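Long-range contacts in putative acetyltransferase Ta0821 (Thermoplasma acidophilum DSM 1728, PDB 3C26), which probably transfers acyl groups, as a member of the GNAT acetyltransferase family whose own substrate is not established: residues T42-D47 against N236-F241; V124-E129 against A256-V261; Y146-F151 against T240-K245; F176-Y181 against F205-I210. All blocks are in the same frame, centred on the assembly; numbering follows the deposited sequence.

Contact 1 of 4, residues T42-D47 against N236-F241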
# COMPACT_ATOMS: atom_id res chain seq x y z
N THR A 42 -4.50 -5.99 1.48
CA THR A 42 -5.01 -4.77 0.83
C THR A 42 -5.71 -5.07 -0.51
O THR A 42 -6.15 -4.16 -1.23
CB THR A 42 -3.92 -3.66 0.67
OG1 THR A 42 -2.96 -4.05 -0.31
CG2 THR A 42 -3.23 -3.34 1.99
N GLY A 43 -5.78 -6.36 -0.83
CA GLY A 43 -6.44 -6.89 -2.00
C GLY A 43 -7.17 -8.17 -1.71
O GLY A 43 -7.13 -8.68 -0.58
N THR A 44 -7.81 -8.74 -2.73
CA THR A 44 -8.68 -9.89 -2.51
C THR A 44 -8.41 -11.08 -3.40
O THR A 44 -9.12 -12.07 -3.38
CB THR A 44 -10.17 -9.49 -2.62
OG1 THR A 44 -10.47 -9.12 -3.96
CG2 THR A 44 -10.50 -8.34 -1.68
N MSE A 45 -7.31 -11.00 -4.14
CA MSE A 45 -6.94 -12.11 -5.00
C MSE A 45 -6.67 -13.39 -4.20
O MSE A 45 -6.99 -14.48 -4.64
CB MSE A 45 -5.71 -11.79 -5.83
CG MSE A 45 -5.49 -12.78 -6.93
SE MSE A 45 -4.33 -12.15 -8.38
CE MSE A 45 -2.66 -11.92 -7.41
N ASP A 46 -6.10 -13.24 -3.02
CA ASP A 46 -5.76 -14.40 -2.18
C ASP A 46 -6.99 -15.10 -1.69
O ASP A 46 -7.02 -16.33 -1.63
CB ASP A 46 -4.85 -14.04 -0.97
CG ASP A 46 -3.36 -13.96 -1.33
OD1 ASP A 46 -2.69 -15.00 -1.27
OD2 ASP A 46 -2.87 -12.89 -1.75
N ASP A 47 -8.00 -14.33 -1.37
CA ASP A 47 -9.25 -14.87 -0.86
C ASP A 47 -10.00 -15.56 -1.98
O ASP A 47 -10.74 -16.52 -1.75
CB ASP A 47 -10.16 -13.77 -0.30
CG ASP A 47 -9.54 -13.02 0.88
OD1 ASP A 47 -9.18 -13.62 1.90
OD2 ASP A 47 -9.40 -11.81 0.75
N ASN A 236 -22.97 -4.26 1.70
CA ASN A 236 -22.50 -4.89 2.93
C ASN A 236 -21.23 -5.75 2.82
O ASN A 236 -21.05 -6.59 1.92
CB ASN A 236 -23.62 -5.72 3.55
CG ASN A 236 -23.74 -5.49 5.00
OD1 ASN A 236 -23.54 -4.37 5.47
ND2 ASN A 236 -24.08 -6.54 5.74
N GLY A 237 -20.36 -5.53 3.80
CA GLY A 237 -19.10 -6.23 3.92
C GLY A 237 -17.99 -5.52 3.21
O GLY A 237 -18.04 -4.31 2.98
N ARG A 238 -16.96 -6.28 2.84
CA ARG A 238 -15.86 -5.68 2.14
C ARG A 238 -16.17 -5.49 0.65
O ARG A 238 -16.38 -6.46 -0.09
CB ARG A 238 -14.60 -6.48 2.31
CG ARG A 238 -13.36 -5.79 1.67
CD ARG A 238 -12.14 -6.72 1.83
NE ARG A 238 -10.92 -6.07 1.36
CZ ARG A 238 -9.68 -6.53 1.56
NH1 ARG A 238 -9.47 -7.66 2.22
NH2 ARG A 238 -8.65 -5.84 1.09
N ILE A 239 -16.22 -4.23 0.23
CA ILE A 239 -16.51 -3.89 -1.17
C ILE A 239 -15.27 -3.33 -1.83
O ILE A 239 -14.75 -2.29 -1.44
CB ILE A 239 -17.68 -2.86 -1.35
CG1 ILE A 239 -18.90 -3.28 -0.54
CG2 ILE A 239 -18.07 -2.74 -2.82
CD1 ILE A 239 -19.33 -4.74 -0.78
N THR A 240 -14.81 -4.06 -2.85
CA THR A 240 -13.56 -3.74 -3.57
C THR A 240 -13.79 -3.61 -5.07
O THR A 240 -14.33 -4.51 -5.76
CB THR A 240 -12.44 -4.83 -3.34
OG1 THR A 240 -12.36 -5.22 -1.93
CG2 THR A 240 -11.06 -4.36 -3.84
N PHE A 241 -13.37 -2.45 -5.55
CA PHE A 241 -13.42 -2.12 -6.96
C PHE A 241 -12.05 -2.16 -7.53
O PHE A 241 -11.13 -1.55 -7.01
CB PHE A 241 -13.97 -0.72 -7.20
CG PHE A 241 -15.36 -0.52 -6.68
CD1 PHE A 241 -15.56 -0.19 -5.34
CD2 PHE A 241 -16.47 -0.68 -7.50
CE1 PHE A 241 -16.82 -0.00 -4.85
CE2 PHE A 241 -17.75 -0.48 -6.99
CZ PHE A 241 -17.92 -0.14 -5.69

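Contact 2 of 4, residues V124-E129 against A256-V261. With EDO (1,2-ethanediol), chain H; EDO (1,2-ethanediol), chain I.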
# COMPACT_ATOMS: atom_id res chain seq x y z
N VAL A 124 -0.64 -9.53 -11.61
CA VAL A 124 0.36 -9.27 -10.55
C VAL A 124 0.11 -7.94 -9.81
O VAL A 124 -0.09 -6.92 -10.44
CB VAL A 124 1.80 -9.26 -11.13
CG1 VAL A 124 2.79 -9.23 -10.02
CG2 VAL A 124 2.01 -10.46 -12.08
N TYR A 125 0.08 -7.99 -8.48
CA TYR A 125 -0.10 -6.76 -7.70
C TYR A 125 1.06 -5.80 -7.95
O TYR A 125 2.19 -6.22 -8.08
CB TYR A 125 -0.17 -7.03 -6.21
CG TYR A 125 -1.46 -7.61 -5.69
CD1 TYR A 125 -2.64 -6.87 -5.72
CD2 TYR A 125 -1.49 -8.84 -5.06
CE1 TYR A 125 -3.79 -7.36 -5.22
CE2 TYR A 125 -2.65 -9.32 -4.50
CZ TYR A 125 -3.79 -8.60 -4.61
OH TYR A 125 -4.96 -9.07 -4.01
N SER A 126 0.74 -4.52 -8.03
CA SER A 126 1.72 -3.44 -8.30
C SER A 126 2.83 -3.38 -7.23
O SER A 126 3.92 -2.89 -7.48
CB SER A 126 1.02 -2.08 -8.31
OG SER A 126 0.31 -1.85 -7.08
N TRP A 127 2.54 -3.87 -6.03
CA TRP A 127 3.54 -3.87 -4.91
C TRP A 127 4.39 -5.14 -4.85
O TRP A 127 5.33 -5.26 -4.05
CB TRP A 127 2.85 -3.69 -3.56
CG TRP A 127 1.67 -4.63 -3.31
CD1 TRP A 127 0.34 -4.29 -3.38
CD2 TRP A 127 1.71 -6.00 -2.90
NE1 TRP A 127 -0.43 -5.37 -3.10
CE2 TRP A 127 0.37 -6.42 -2.78
CE3 TRP A 127 2.74 -6.92 -2.65
CZ2 TRP A 127 0.02 -7.74 -2.41
CZ3 TRP A 127 2.39 -8.23 -2.26
CH2 TRP A 127 1.05 -8.62 -2.15
N ASN A 128 4.04 -6.12 -5.68
CA ASN A 128 4.70 -7.44 -5.61
C ASN A 128 5.92 -7.46 -6.49
O ASN A 128 5.96 -8.08 -7.54
CB ASN A 128 3.74 -8.58 -5.91
CG ASN A 128 4.33 -9.91 -5.56
OD1 ASN A 128 5.48 -9.98 -5.15
ND2 ASN A 128 3.53 -10.99 -5.66
N GLU A 129 6.93 -6.75 -6.01
CA GLU A 129 8.11 -6.48 -6.77
C GLU A 129 8.85 -7.75 -7.22
O GLU A 129 9.29 -7.80 -8.35
CB GLU A 129 9.06 -5.56 -6.01
CG GLU A 129 10.12 -4.96 -6.89
CD GLU A 129 9.60 -3.93 -7.91
OE1 GLU A 129 8.48 -3.42 -7.79
OE2 GLU A 129 10.35 -3.61 -8.85
N ALA A 256 -3.41 3.28 -3.53
CA ALA A 256 -2.06 2.96 -3.14
C ALA A 256 -1.55 1.82 -3.98
O ALA A 256 -0.35 1.66 -4.17
CB ALA A 256 -1.99 2.60 -1.69
N SER A 257 -2.46 1.06 -4.56
CA SER A 257 -2.01 -0.04 -5.35
C SER A 257 -2.96 -0.44 -6.44
O SER A 257 -4.07 0.03 -6.53
CB SER A 257 -1.73 -1.25 -4.44
OG SER A 257 -2.94 -1.85 -4.02
N SER A 258 -2.46 -1.33 -7.28
CA SER A 258 -3.20 -1.80 -8.44
C SER A 258 -2.96 -3.28 -8.77
O SER A 258 -2.01 -3.92 -8.30
CB SER A 258 -2.90 -0.95 -9.68
OG SER A 258 -1.65 -1.21 -10.30
N LEU A 259 -3.92 -3.81 -9.51
CA LEU A 259 -3.80 -5.15 -10.10
C LEU A 259 -3.38 -5.00 -11.55
O LEU A 259 -4.12 -4.52 -12.40
CB LEU A 259 -5.10 -5.95 -10.02
CG LEU A 259 -4.91 -7.43 -10.40
CD1 LEU A 259 -4.03 -8.12 -9.35
CD2 LEU A 259 -6.25 -8.14 -10.53
N THR A 260 -2.18 -5.44 -11.82
CA THR A 260 -1.60 -5.30 -13.14
C THR A 260 -1.70 -6.57 -13.92
O THR A 260 -1.70 -7.66 -13.34
CB THR A 260 -0.08 -4.88 -13.03
OG1 THR A 260 0.71 -5.97 -12.54
CG2 THR A 260 0.09 -3.63 -12.12
N VAL A 261 -1.82 -6.40 -15.24
CA VAL A 261 -1.89 -7.50 -16.22
C VAL A 261 -0.66 -7.52 -17.14
O VAL A 261 -0.31 -6.56 -17.83
CB VAL A 261 -3.21 -7.45 -17.08
CG1 VAL A 261 -3.35 -8.68 -18.01
CG2 VAL A 261 -4.40 -7.29 -16.19
C1 EDO H . 2.47 0.67 -3.77
O1 EDO H . 1.43 0.02 -3.01
C2 EDO H . 2.87 -0.20 -4.94
O2 EDO H . 1.76 -0.10 -5.81
C1 EDO I . 8.27 -3.94 -12.68
O1 EDO I . 9.04 -4.33 -11.53
C2 EDO I . 9.16 -3.73 -13.88
O2 EDO I . 9.83 -4.95 -14.16
O HOH W 1 -3.17 -4.43 -3.03

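Contact 3 of 4, residues Y146-F151 against T240-K245. With EDO (1,2-ethanediol), chain F.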
# COMPACT_ATOMS: atom_id res chain seq x y z
N TYR A 146 -5.32 -2.15 -13.17
CA TYR A 146 -6.59 -1.88 -12.45
C TYR A 146 -6.35 -1.40 -11.02
O TYR A 146 -6.25 -2.22 -10.09
CB TYR A 146 -7.51 -3.12 -12.37
CG TYR A 146 -8.15 -3.49 -13.67
CD1 TYR A 146 -7.39 -3.95 -14.74
CD2 TYR A 146 -9.52 -3.37 -13.86
CE1 TYR A 146 -7.97 -4.26 -15.97
CE2 TYR A 146 -10.12 -3.69 -15.08
CZ TYR A 146 -9.34 -4.14 -16.13
OH TYR A 146 -9.92 -4.46 -17.31
N PRO A 147 -6.26 -0.07 -10.82
CA PRO A 147 -6.16 0.47 -9.48
C PRO A 147 -7.26 -0.08 -8.59
O PRO A 147 -8.36 -0.32 -9.04
CB PRO A 147 -6.33 1.97 -9.69
CG PRO A 147 -5.93 2.22 -11.00
CD PRO A 147 -6.20 0.99 -11.83
N ILE A 148 -6.92 -0.30 -7.32
CA ILE A 148 -7.80 -0.96 -6.34
C ILE A 148 -8.35 -0.01 -5.28
O ILE A 148 -7.61 0.69 -4.64
CB ILE A 148 -7.03 -2.04 -5.59
CG1 ILE A 148 -6.51 -3.14 -6.55
CG2 ILE A 148 -7.92 -2.66 -4.51
CD1 ILE A 148 -5.50 -4.14 -5.90
N TYR A 149 -9.66 -0.00 -5.10
CA TYR A 149 -10.38 0.87 -4.15
C TYR A 149 -11.19 0.02 -3.24
O TYR A 149 -12.09 -0.67 -3.69
CB TYR A 149 -11.32 1.83 -4.88
CG TYR A 149 -10.63 2.60 -5.96
CD1 TYR A 149 -10.38 2.02 -7.20
CD2 TYR A 149 -10.13 3.89 -5.72
CE1 TYR A 149 -9.68 2.71 -8.20
CE2 TYR A 149 -9.44 4.56 -6.68
CZ TYR A 149 -9.23 3.97 -7.94
OH TYR A 149 -8.52 4.66 -8.90
N THR A 150 -10.86 0.06 -1.95
CA THR A 150 -11.52 -0.76 -0.97
C THR A 150 -12.37 0.09 -0.06
O THR A 150 -11.95 1.13 0.43
CB THR A 150 -10.55 -1.63 -0.09
OG1 THR A 150 -9.71 -2.46 -0.91
CG2 THR A 150 -11.34 -2.56 0.82
N PHE A 151 -13.59 -0.39 0.15
CA PHE A 151 -14.60 0.31 0.93
C PHE A 151 -15.15 -0.54 2.03
O PHE A 151 -15.17 -1.78 1.97
CB PHE A 151 -15.75 0.79 0.03
CG PHE A 151 -15.34 1.88 -0.92
CD1 PHE A 151 -15.40 3.20 -0.53
CD2 PHE A 151 -14.81 1.58 -2.16
CE1 PHE A 151 -14.96 4.21 -1.38
CE2 PHE A 151 -14.35 2.60 -3.03
CZ PHE A 151 -14.44 3.89 -2.64
N THR A 240 -14.81 -4.06 -2.85
CA THR A 240 -13.56 -3.74 -3.57
C THR A 240 -13.79 -3.61 -5.07
O THR A 240 -14.33 -4.51 -5.76
CB THR A 240 -12.44 -4.83 -3.34
OG1 THR A 240 -12.36 -5.22 -1.93
CG2 THR A 240 -11.06 -4.36 -3.84
N PHE A 241 -13.37 -2.45 -5.55
CA PHE A 241 -13.42 -2.12 -6.96
C PHE A 241 -12.05 -2.16 -7.53
O PHE A 241 -11.13 -1.55 -7.01
CB PHE A 241 -13.97 -0.72 -7.20
CG PHE A 241 -15.36 -0.52 -6.68
CD1 PHE A 241 -15.56 -0.19 -5.34
CD2 PHE A 241 -16.47 -0.68 -7.50
CE1 PHE A 241 -16.82 -0.00 -4.85
CE2 PHE A 241 -17.75 -0.48 -6.99
CZ PHE A 241 -17.92 -0.14 -5.69
N TYR A 242 -11.96 -2.92 -8.62
CA TYR A 242 -10.77 -2.99 -9.46
C TYR A 242 -11.17 -2.24 -10.71
O TYR A 242 -12.01 -2.69 -11.47
CB TYR A 242 -10.41 -4.43 -9.76
CG TYR A 242 -10.03 -5.26 -8.54
CD1 TYR A 242 -10.99 -5.89 -7.77
CD2 TYR A 242 -8.72 -5.43 -8.21
CE1 TYR A 242 -10.63 -6.67 -6.72
CE2 TYR A 242 -8.34 -6.22 -7.16
CZ TYR A 242 -9.30 -6.83 -6.40
OH TYR A 242 -8.89 -7.57 -5.31
N VAL A 243 -10.59 -1.06 -10.87
CA VAL A 243 -11.00 -0.12 -11.92
C VAL A 243 -9.94 0.08 -12.97
O VAL A 243 -8.80 0.28 -12.66
CB VAL A 243 -11.41 1.25 -11.30
CG1 VAL A 243 -11.97 2.19 -12.37
CG2 VAL A 243 -12.46 1.07 -10.22
N ARG A 244 -10.34 -0.05 -14.23
CA ARG A 244 -9.40 0.07 -15.31
C ARG A 244 -8.71 1.43 -15.23
O ARG A 244 -9.34 2.46 -15.04
CB ARG A 244 -10.06 -0.17 -16.69
CG ARG A 244 -9.00 -0.25 -17.83
CD ARG A 244 -9.63 -0.13 -19.19
NE ARG A 244 -10.61 -1.17 -19.50
CZ ARG A 244 -10.35 -2.35 -20.06
NH1 ARG A 244 -9.13 -2.73 -20.32
NH2 ARG A 244 -11.34 -3.17 -20.31
N LYS A 245 -7.39 1.41 -15.35
CA LYS A 245 -6.55 2.63 -15.20
C LYS A 245 -7.10 3.91 -15.87
O LYS A 245 -7.18 5.00 -15.24
CB LYS A 245 -5.14 2.31 -15.70
CG LYS A 245 -4.15 3.42 -15.55
CD LYS A 245 -4.01 3.79 -14.12
CE LYS A 245 -2.68 4.45 -13.83
NZ LYS A 245 -2.59 4.88 -12.39
C1 EDO F . -1.95 3.61 -9.72
O1 EDO F . -2.09 2.84 -10.94
C2 EDO F . -1.87 2.72 -8.47
O2 EDO F . -0.51 2.41 -8.16

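Contact 4 of 4, residues F176-Y181 against F205-I210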
# COMPACT_ATOMS: atom_id res chain seq x y z
N PHE A 176 -11.51 -7.88 -17.75
CA PHE A 176 -11.30 -8.77 -16.61
C PHE A 176 -12.63 -9.40 -16.34
O PHE A 176 -13.60 -8.70 -16.06
CB PHE A 176 -10.81 -8.05 -15.35
CG PHE A 176 -9.44 -8.45 -14.92
CD1 PHE A 176 -9.10 -9.78 -14.79
CD2 PHE A 176 -8.51 -7.51 -14.56
CE1 PHE A 176 -7.85 -10.19 -14.36
CE2 PHE A 176 -7.24 -7.90 -14.13
CZ PHE A 176 -6.94 -9.27 -14.03
N ILE A 177 -12.70 -10.71 -16.51
CA ILE A 177 -13.87 -11.44 -16.17
C ILE A 177 -13.49 -12.65 -15.32
O ILE A 177 -12.66 -13.47 -15.72
CB ILE A 177 -14.63 -11.87 -17.39
CG1 ILE A 177 -15.07 -10.64 -18.20
CG2 ILE A 177 -15.88 -12.66 -17.01
CD1 ILE A 177 -16.02 -10.98 -19.32
N ASP A 178 -14.09 -12.76 -14.16
CA ASP A 178 -13.77 -13.88 -13.25
C ASP A 178 -12.26 -14.12 -13.18
O ASP A 178 -11.77 -15.23 -13.39
CB ASP A 178 -14.46 -15.16 -13.70
CG ASP A 178 -14.26 -16.34 -12.74
OD1 ASP A 178 -14.11 -16.13 -11.55
OD2 ASP A 178 -14.29 -17.50 -13.19
N TRP A 179 -11.54 -13.03 -12.93
CA TRP A 179 -10.07 -13.02 -12.71
C TRP A 179 -9.20 -13.46 -13.88
O TRP A 179 -8.02 -13.83 -13.72
CB TRP A 179 -9.67 -13.81 -11.45
CG TRP A 179 -10.20 -13.22 -10.21
CD1 TRP A 179 -11.44 -13.46 -9.65
CD2 TRP A 179 -9.57 -12.24 -9.35
NE1 TRP A 179 -11.60 -12.70 -8.54
CE2 TRP A 179 -10.47 -11.97 -8.30
CE3 TRP A 179 -8.35 -11.57 -9.38
CZ2 TRP A 179 -10.19 -11.07 -7.28
CZ3 TRP A 179 -8.07 -10.68 -8.34
CH2 TRP A 179 -8.99 -10.43 -7.33
N LYS A 180 -9.81 -13.42 -15.04
CA LYS A 180 -9.19 -13.73 -16.31
C LYS A 180 -9.30 -12.48 -17.20
O LYS A 180 -10.36 -11.90 -17.34
CB LYS A 180 -9.90 -14.94 -16.94
CG LYS A 180 -9.78 -16.23 -16.14
CD LYS A 180 -10.73 -17.34 -16.63
CE LYS A 180 -12.08 -17.23 -15.98
NZ LYS A 180 -13.16 -18.22 -16.46
N TYR A 181 -8.18 -12.07 -17.77
CA TYR A 181 -8.17 -10.97 -18.73
C TYR A 181 -8.27 -11.56 -20.15
O TYR A 181 -7.35 -12.20 -20.66
CB TYR A 181 -6.91 -10.08 -18.56
CG TYR A 181 -7.04 -8.72 -19.22
CD1 TYR A 181 -7.83 -7.71 -18.64
CD2 TYR A 181 -6.36 -8.42 -20.40
CE1 TYR A 181 -7.94 -6.47 -19.20
CE2 TYR A 181 -6.51 -7.19 -20.97
CZ TYR A 181 -7.30 -6.22 -20.39
OH TYR A 181 -7.40 -4.98 -20.99
N PHE A 205 -19.54 -1.71 -18.21
CA PHE A 205 -19.17 -3.10 -18.35
C PHE A 205 -18.44 -3.50 -17.08
O PHE A 205 -17.26 -3.24 -16.93
CB PHE A 205 -18.32 -3.30 -19.59
CG PHE A 205 -18.13 -4.73 -19.99
CD1 PHE A 205 -18.46 -5.17 -21.26
CD2 PHE A 205 -17.69 -5.66 -19.08
CE1 PHE A 205 -18.30 -6.51 -21.61
CE2 PHE A 205 -17.53 -6.97 -19.41
CZ PHE A 205 -17.82 -7.41 -20.67
N VAL A 206 -19.22 -4.08 -16.16
CA VAL A 206 -18.75 -4.48 -14.84
C VAL A 206 -18.98 -5.97 -14.55
O VAL A 206 -20.06 -6.53 -14.71
CB VAL A 206 -19.47 -3.65 -13.70
CG1 VAL A 206 -18.97 -4.02 -12.31
CG2 VAL A 206 -19.28 -2.17 -13.93
N TYR A 207 -17.92 -6.59 -14.13
CA TYR A 207 -17.98 -7.97 -13.67
C TYR A 207 -17.98 -7.96 -12.13
O TYR A 207 -17.16 -7.30 -11.51
CB TYR A 207 -16.80 -8.78 -14.20
CG TYR A 207 -16.83 -10.17 -13.64
CD1 TYR A 207 -17.58 -11.17 -14.22
CD2 TYR A 207 -16.16 -10.46 -12.45
CE1 TYR A 207 -17.63 -12.45 -13.66
CE2 TYR A 207 -16.22 -11.70 -11.88
CZ TYR A 207 -16.95 -12.68 -12.47
OH TYR A 207 -16.95 -13.90 -11.82
N PHE A 208 -18.94 -8.66 -11.53
CA PHE A 208 -19.03 -8.75 -10.09
C PHE A 208 -19.04 -10.20 -9.57
O PHE A 208 -19.47 -11.12 -10.24
CB PHE A 208 -20.23 -7.96 -9.51
CG PHE A 208 -21.55 -8.50 -9.88
CD1 PHE A 208 -22.16 -9.49 -9.10
CD2 PHE A 208 -22.23 -8.00 -10.97
CE1 PHE A 208 -23.38 -10.01 -9.47
CE2 PHE A 208 -23.42 -8.53 -11.33
CZ PHE A 208 -24.02 -9.52 -10.55
N ASP A 209 -18.52 -10.33 -8.35
CA ASP A 209 -18.41 -11.61 -7.65
C ASP A 209 -18.72 -11.38 -6.18
O ASP A 209 -17.96 -10.77 -5.44
CB ASP A 209 -17.00 -12.22 -7.84
CG ASP A 209 -16.88 -13.62 -7.25
OD1 ASP A 209 -17.89 -14.18 -6.86
OD2 ASP A 209 -15.75 -14.14 -7.15
N ILE A 210 -19.92 -11.80 -5.81
CA ILE A 210 -20.43 -11.72 -4.45
C ILE A 210 -19.91 -12.95 -3.73
O ILE A 210 -20.04 -14.09 -4.22
CB ILE A 210 -21.94 -11.81 -4.43
CG1 ILE A 210 -22.55 -10.62 -5.18
CG2 ILE A 210 -22.47 -11.97 -2.99
CD1 ILE A 210 -24.05 -10.69 -5.25
O HOH W 2 -15.00 -14.27 -9.91
O HOH W 3 -13.87 -12.55 -6.53

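Contact 1 of 4, residues T42-D47 against N236-F241
Thr44 and Arg238 approach from opposite directions, the methyl CG2 of Thr44 sitting over the centre of one face of the Arg238 guanidinium, 3.8 Å from CZ. The same methyl is 3.6 Å from Thr240 OG1, so a single carbon fills the notch between two side chains that leave the same face of strand 237-243. No hydrogen bond joins the two segments. At the guanidinium edge, near its plane, Arg238 NH2 lies 3.4 Å from Thr42 C. NH2 of Arg238 is also 3.5 Å from Gly43 N, but both are donors and that approach is packing alone. Asp47 adds charge without a bond, because its OD2 is 4.4 Å from Arg238 NH1 and well out of the guanidinium plane.

The reach of the arginine follows from its torsions: CG is anti to the backbone N (chi1 -175°) and the chain stays extended to NE, carrying the flat group across to the loop 42-44. This loop leads into helix 45-58 of the GNAT region, with Thr44 at the N-cap position though its side chain makes no capping bond. The contact therefore joins the entry of a GNAT helix to a strand from the C-terminal part of the chain.

Just outside the two segments, the carbonyl of Asp41 accepts from Arg238 NH2, which holds the guanidinium beside the loop. Thr44 OG1, placed between its backbone N and carbonyl carbon (chi1 67°), turns to Tyr242 OH and Asp216 OD1, and Tyr125 OH takes the N-H of selenomethionine Met45.

Contact 2 of 4, residues V124-E129 against A256-V261
The Tyr125 ring has Leu259 CD1 over one face, 4.1 Å from Tyr125 CD1, while the carbonyl oxygen of Ser258 lies at its edge. Trp127 is met at its edge: Ser257 CB approaches CD1 of the Trp127 indole at 3.8 Å, near the ring plane. One indole face carries CB of Tyr125, and a water in the ring plane accepts from Trp127 NE1 and is hydrogen-bonded to Ser257 OG.

The backbones run antiparallel, Val124 and Thr260 forming a hydrogen-bonded pair and Tyr125 and Leu259 a non-hydrogen-bonded one. Val124 N donates a hydrogen bond to Thr260 O at 2.8 Å; Val124 O in return accepts from Thr260 N. Beyond these pairs the strand of Tyr125 enters a type I turn, and Ser126 carries the pairing on with both backbone and side chain. Ser126 N donates to Ser258 O (2.8 Å, 159°), and Ser126 OG accepts from Ser258 N at 2.8 Å, a bond made possible by chi1 of 56°, which swings the hydroxyl toward the facing strand. A valine in place of Ser126 would probably leave Ser258 N without the hydroxyl acceptor it has here. An ethanediol, probably from the crystallisation liquor, bridges Ser126 OG and Ala256 O.

In the fold, strand 258-265 is inserted between strand 119-125, which it joins here, and strand 141-153. Helix 129-138 packs on Val124 and Thr260 through Leu132, helix 31-40 reaches Trp127 through Leu39, and Lys38 of the second subunit bonds to Ser126 O and pairs with Glu129.

Contact 3 of 4, residues Y146-F151 against T240-K245
Arg244 and Tyr146 lie side by side, pointing the same way. The CA of Arg244 rests over one face of the Tyr146 ring, 4.0 Å from its centroid, a CH-pi contact; farther out, Tyr146 OH stands over the centre of the guanidinium, 3.5 Å from Arg244 CZ. The bend of the arginine at chi3 (-60°) turns its flat group so that one face lies against the hydroxyl. Replacing Tyr146 by an alanine would probably open a gap beneath Arg244 CA and leave the guanidinium without the group on that face.

Along this side of the sheet Ile148 fills the hollow between the Tyr242 ring and the Thr240 methyl with its two branches: Ile148 CG1 lies 3.6 Å from Tyr242 CD2, and Ile148 CG2 meets Thr240 CG2 at 3.6 Å. On the opposite face of the sheet, with Tyr149 and Phe241, Val243 CG2 projects against Tyr149 CD1 at 3.8 Å, the two side chains crossing at about a right angle. Phe151 and Phe241 also cross steeply, with planes at 84°; Phe151 CD2 comes near the plane of the Phe241 ring, 3.7 Å from Phe241 CE1.

The backbones beneath are an antiparallel pair joining strand 141-153 to strand 237-243, with the segment axes 4.5 Å apart at their closest. Tyr149 and Phe241 exchange two hydrogen bonds, and Val243 N donates to Pro147 O in an almost straight bond (179°).

Strand 141-153 is flanked by strand 258-265 on its other edge, as strand 237-243 is by strand 214-221. Helix 225-232 packs on Phe151 and Phe241, whereas Ala248 of helix 245-248 touches Pro147 and Tyr149. On the opposite side, Asn220 takes Tyr146 OH, and Arg244 reaches Glu144 and the carbonyl of Cys174.

Contact 4 of 4, residues F176-Y181 against F205-I210
Ile177 to Lys180 form a type I' turn, closed by the paired bonds Ile177 N to Lys180 O and Lys180 N to Ile177 O, and this hairpin tip lies against strand 204-211 without a direct hydrogen bond. Its backbone is laid on an aromatic face: Asp178 N stands over the centre of the Tyr207 ring, 3.3 Å from CZ. Tyr207 CG is anti to its own N (chi1 176°), which sends the ring out from its strand beneath the turn.

Ile177 crosses that ring at about a right angle and puts CG2 3.6 Å from CD1 of Tyr207, while Ile177 CD1 reaches the edge of the Phe205 ring, 4.2 Å from Phe205 CZ. Asp178 runs alongside the tyrosine, CB being 3.4 Å from Tyr207 OH. Water completes the junction: one molecule in the plane of the Tyr207 ring donates to Asp178 OD1 (2.6 Å) and is hydrogen-bonded to Tyr207 OH, and a second accepts from Trp179 NE1 and donates to Asp209 OD2.

The hairpin 174-183, whose strands hold the disulfide Cys174-Cys183, thus packs between strand 204-211 and strand 258-265, where Leu259 touches Phe176 and Trp179. Lys51 of helix 45-58 pairs with Asp209.

Overall arrangement
Strands 119-125, 258-265, 141-153 and 237-243 lie next to one another in that order, so contact 2 and contact 3 are successive joints, their centres about 11 Å apart. Contact 1 shares Thr240 and Phe241 with contact 3, with centres about 10 Å apart, and brings in the start of helix 45-58. Contact 4 is nested along the chain inside the loops closed by the other three; its centre is about 12 Å from that of contact 3, and a hydrogen bond between Tyr181 OH and Arg244 NH1 links the two. Segments of contacts 1 and 2 alternate in sequence. Contacts 1 and 2 tie the GNAT region to the C-terminal part, whereas contacts 3 and 4 lie between later segments.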